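Local coordinates for beta-lactamase (Sebaldella termitidis, PDB 6N1N), which probably hydrolyses beta-lactam antibiotics to substituted beta-amino acids, as a serine enzyme of the class D family, at residues L59-E70 with L164-I175. Residues are numbered along the deposited sequence; the frame is centred on the assembly and turned at random. Where two conformers were deposited one is given.
Sequences LIFLEEEVVKDE and LSEKTYKIVKDI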
# COMPACT_ATOMS: atom_id res chain seq x y z
N LEU A 59 1.31 -3.94 10.84
CA LEU A 59 2.50 -4.01 11.70
C LEU A 59 2.19 -3.45 13.07
O LEU A 59 2.57 -4.03 14.10
CB LEU A 59 3.67 -3.22 11.09
CG LEU A 59 4.25 -3.67 9.75
CD1 LEU A 59 5.16 -2.57 9.21
CD2 LEU A 59 5.01 -4.96 9.87
N ILE A 60 1.49 -2.31 13.11
CA ILE A 60 1.23 -1.64 14.38
C ILE A 60 0.30 -2.49 15.24
O ILE A 60 0.52 -2.65 16.44
CB ILE A 60 0.67 -0.23 14.14
CG1 ILE A 60 1.73 0.68 13.51
CG2 ILE A 60 0.19 0.40 15.44
CD1 ILE A 60 1.21 2.01 12.99
N PHE A 61 -0.77 -3.04 14.64
CA PHE A 61 -1.71 -3.87 15.39
C PHE A 61 -1.00 -5.04 16.08
O PHE A 61 -1.27 -5.34 17.26
CB PHE A 61 -2.81 -4.41 14.47
CG PHE A 61 -3.96 -3.45 14.21
CD1 PHE A 61 -3.83 -2.09 14.40
CD2 PHE A 61 -5.16 -3.94 13.74
CE1 PHE A 61 -4.87 -1.24 14.13
CE2 PHE A 61 -6.22 -3.10 13.49
CZ PHE A 61 -6.08 -1.75 13.69
N LEU A 62 -0.09 -5.72 15.38
CA LEU A 62 0.60 -6.85 15.99
C LEU A 62 1.59 -6.38 17.05
O LEU A 62 1.64 -6.95 18.14
CB LEU A 62 1.29 -7.68 14.92
CG LEU A 62 0.28 -8.38 14.03
CD1 LEU A 62 0.94 -8.78 12.73
CD2 LEU A 62 -0.31 -9.63 14.71
N GLU A 63 2.40 -5.37 16.73
CA GLU A 63 3.41 -4.94 17.70
C GLU A 63 2.78 -4.42 18.98
O GLU A 63 3.31 -4.65 20.09
CB GLU A 63 4.32 -3.88 17.07
CG GLU A 63 5.62 -3.62 17.87
CD GLU A 63 6.57 -4.79 17.87
OE1 GLU A 63 6.40 -5.70 17.03
OE2 GLU A 63 7.52 -4.80 18.69
N GLU A 64 1.65 -3.72 18.86
CA GLU A 64 0.93 -3.17 20.00
C GLU A 64 -0.05 -4.15 20.64
O GLU A 64 -0.76 -3.78 21.58
CB GLU A 64 0.16 -1.91 19.58
CG GLU A 64 1.06 -0.73 19.26
CD GLU A 64 1.92 -0.37 20.45
OE1 GLU A 64 1.35 -0.14 21.53
OE2 GLU A 64 3.15 -0.35 20.33
N GLU A 65 -0.12 -5.38 20.14
CA GLU A 65 -0.93 -6.45 20.72
C GLU A 65 -2.43 -6.18 20.61
O GLU A 65 -3.22 -6.72 21.39
CB GLU A 65 -0.52 -6.71 22.17
CG GLU A 65 0.93 -7.14 22.25
CD GLU A 65 1.43 -7.32 23.66
OE1 GLU A 65 0.73 -7.98 24.45
OE2 GLU A 65 2.50 -6.77 23.98
N VAL A 66 -2.84 -5.38 19.62
CA VAL A 66 -4.26 -5.24 19.33
C VAL A 66 -4.88 -6.61 19.09
O VAL A 66 -5.99 -6.90 19.58
CB VAL A 66 -4.46 -4.30 18.13
CG1 VAL A 66 -5.93 -4.26 17.68
CG2 VAL A 66 -3.99 -2.91 18.48
N VAL A 67 -4.20 -7.44 18.31
CA VAL A 67 -4.52 -8.86 18.17
C VAL A 67 -3.24 -9.62 18.47
O VAL A 67 -2.13 -9.08 18.33
CB VAL A 67 -5.07 -9.24 16.78
CG1 VAL A 67 -6.46 -8.69 16.59
CG2 VAL A 67 -4.16 -8.73 15.67
N LYS A 68 -3.39 -10.87 18.92
CA LYS A 68 -2.23 -11.67 19.30
C LYS A 68 -1.50 -12.19 18.07
O LYS A 68 -0.26 -12.27 18.08
CB LYS A 68 -2.67 -12.83 20.19
CG LYS A 68 -1.53 -13.72 20.65
CD LYS A 68 -1.96 -14.63 21.80
CE LYS A 68 -0.81 -15.52 22.26
NZ LYS A 68 -0.38 -16.45 21.19
N ASP A 69 -2.24 -12.52 17.03
CA ASP A 69 -1.67 -13.02 15.79
C ASP A 69 -2.71 -12.77 14.71
O ASP A 69 -3.72 -12.09 14.95
CB ASP A 69 -1.27 -14.50 15.90
CG ASP A 69 -2.41 -15.38 16.37
OD1 ASP A 69 -3.53 -15.22 15.85
OD2 ASP A 69 -2.17 -16.27 17.23
N GLU A 70 -2.50 -13.35 13.53
CA GLU A 70 -3.34 -13.06 12.37
C GLU A 70 -4.55 -13.97 12.30
O GLU A 70 -5.33 -13.87 11.35
CB GLU A 70 -2.54 -13.18 11.07
CG GLU A 70 -2.31 -14.59 10.51
CD GLU A 70 -1.15 -15.33 11.15
OE1 GLU A 70 -0.73 -14.96 12.28
OE2 GLU A 70 -0.65 -16.28 10.51
N LEU A 164 10.63 -3.61 15.41
CA LEU A 164 9.45 -4.44 15.58
C LEU A 164 9.95 -5.85 15.87
O LEU A 164 11.07 -6.20 15.52
CB LEU A 164 8.57 -4.46 14.33
CG LEU A 164 8.23 -3.10 13.74
CD1 LEU A 164 7.63 -3.24 12.34
CD2 LEU A 164 7.28 -2.35 14.66
N SER A 165 9.07 -6.67 16.44
CA SER A 165 9.46 -8.03 16.77
C SER A 165 9.51 -8.94 15.54
O SER A 165 8.90 -8.68 14.50
CB SER A 165 8.49 -8.63 17.78
OG SER A 165 7.25 -8.91 17.14
N GLU A 166 10.26 -10.04 15.67
CA GLU A 166 10.37 -11.00 14.57
C GLU A 166 9.01 -11.54 14.16
O GLU A 166 8.75 -11.73 12.97
CB GLU A 166 11.29 -12.15 14.98
CG GLU A 166 12.75 -11.76 15.16
CD GLU A 166 13.58 -12.90 15.73
OE1 GLU A 166 14.71 -12.63 16.20
OE2 GLU A 166 13.11 -14.06 15.72
N LYS A 167 8.14 -11.78 15.13
CA LYS A 167 6.80 -12.32 14.84
C LYS A 167 5.97 -11.32 14.06
O LYS A 167 5.24 -11.69 13.14
CB LYS A 167 6.13 -12.69 16.16
CG LYS A 167 4.62 -13.01 16.09
CD LYS A 167 4.04 -13.21 17.51
CE LYS A 167 2.54 -13.50 17.53
NZ LYS A 167 2.19 -14.88 17.06
N THR A 168 6.04 -10.04 14.41
CA THR A 168 5.31 -9.02 13.67
C THR A 168 5.71 -9.01 12.20
O THR A 168 4.85 -9.00 11.30
CB THR A 168 5.58 -7.67 14.30
OG1 THR A 168 5.03 -7.69 15.62
CG2 THR A 168 4.99 -6.56 13.51
N TYR A 169 7.01 -8.96 11.94
CA TYR A 169 7.48 -8.99 10.56
C TYR A 169 7.06 -10.28 9.85
O TYR A 169 6.65 -10.24 8.68
CB TYR A 169 9.00 -8.87 10.53
CG TYR A 169 9.57 -7.50 10.69
CD1 TYR A 169 9.34 -6.52 9.74
CD2 TYR A 169 10.42 -7.20 11.76
CE1 TYR A 169 9.89 -5.26 9.86
CE2 TYR A 169 10.99 -5.94 11.90
CZ TYR A 169 10.73 -4.98 10.95
OH TYR A 169 11.27 -3.74 11.04
N LYS A 170 7.20 -11.42 10.52
CA LYS A 170 6.93 -12.70 9.85
C LYS A 170 5.46 -12.80 9.44
O LYS A 170 5.14 -13.21 8.31
CB LYS A 170 7.31 -13.87 10.77
CG LYS A 170 6.93 -15.28 10.25
CD LYS A 170 7.68 -16.36 11.04
CE LYS A 170 7.04 -17.75 10.94
NZ LYS A 170 7.32 -18.45 9.65
N ILE A 171 4.56 -12.41 10.33
CA ILE A 171 3.13 -12.46 10.03
C ILE A 171 2.77 -11.49 8.92
O ILE A 171 2.05 -11.84 7.98
CB ILE A 171 2.31 -12.19 11.31
CG1 ILE A 171 2.39 -13.38 12.27
CG2 ILE A 171 0.89 -11.86 10.94
CD1 ILE A 171 1.94 -13.06 13.69
N VAL A 172 3.25 -10.24 8.99
CA VAL A 172 2.82 -9.27 7.99
C VAL A 172 3.38 -9.62 6.62
O VAL A 172 2.67 -9.56 5.62
CB VAL A 172 3.16 -7.83 8.41
CG1 VAL A 172 2.92 -6.85 7.27
CG2 VAL A 172 2.33 -7.41 9.63
N LYS A 173 4.65 -10.05 6.54
CA LYS A 173 5.18 -10.46 5.24
C LYS A 173 4.37 -11.59 4.63
O LYS A 173 4.23 -11.67 3.40
CB LYS A 173 6.67 -10.84 5.35
CG LYS A 173 7.61 -9.63 5.39
CD LYS A 173 9.06 -10.01 5.58
CE LYS A 173 9.96 -8.84 5.35
NZ LYS A 173 11.41 -9.17 5.52
N ASP A 174 3.80 -12.47 5.46
CA ASP A 174 3.02 -13.58 4.94
C ASP A 174 1.63 -13.10 4.49
O ASP A 174 1.19 -13.42 3.37
CB ASP A 174 2.91 -14.68 5.98
CG ASP A 174 2.20 -15.91 5.45
OD1 ASP A 174 2.74 -16.57 4.53
OD2 ASP A 174 1.12 -16.23 5.97
N ILE A 175 0.93 -12.32 5.32
CA ILE A 175 -0.42 -11.94 4.91
C ILE A 175 -0.39 -11.02 3.70
O ILE A 175 -1.39 -10.93 2.97
CB ILE A 175 -1.23 -11.32 6.07
CG1 ILE A 175 -0.81 -9.89 6.41
CG2 ILE A 175 -1.19 -12.23 7.28
CD1 ILE A 175 -1.66 -9.27 7.56
O HOH W 1 0.30 -16.54 18.34
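With CG anti to the backbone N (chi1 -166°) and a bend at chi2 (67°), the side chain of Glu63 carries its carboxylate over to Leu164, Ser165 and Thr168 at the start of helix 166-175. This is a helix-helix contact in the helical part of the penicillin-binding transpeptidase fold, between residues 59-63, the end of helix 56-63, and helix 166-175, their axes at 141°, roughly antiparallel. Ser165 is the N-cap residue of the second helix, and its backbone N points almost straight at Glu63 OE1, 2.9 Å away, reaching that oxygen on the syn side but tilted out of the carboxylate plane. Thr168 OG1 donates to the same OE1 at 2.8 Å, nearly in line with the C-O bond. Two donors on OE1 hold that oxygen over the first turn of the helix, and the negative charge sits at the N-terminal end, where the helix dipole would be expected to stabilise it.

Farther along helix 166-175 the packing turns apolar. Leu59 reaches across Val172 at about a right angle, CD2 lying 3.6 Å from Val172 CG2, and its CD1 also meets Leu164 CD1. Leu62 CD1 touches both Ile171 CG2 (3.6 Å) and Val172 CG2 (3.7 Å). Leu59 also packs on Phe153 and Leu157 of helix 147-159, while Leu62 touches Leu92 of helix 92-98.

After the Schellman turn at Glu65 the chain comes back to the second helix. Glu70 lays CB against Ile171 CG2 and slides past Ile175, while its OE2 makes a salt bridge to Arg93, which also binds Asp174. On the solvent side, where Lys68 and Lys167 are exposed, Asp69 OD1 takes the backbone N of Asn71, and one water accepts from Lys68 NZ and from Lys167 NZ (2.8 Å) and donates to Asp69 OD2 at 2.7 Å.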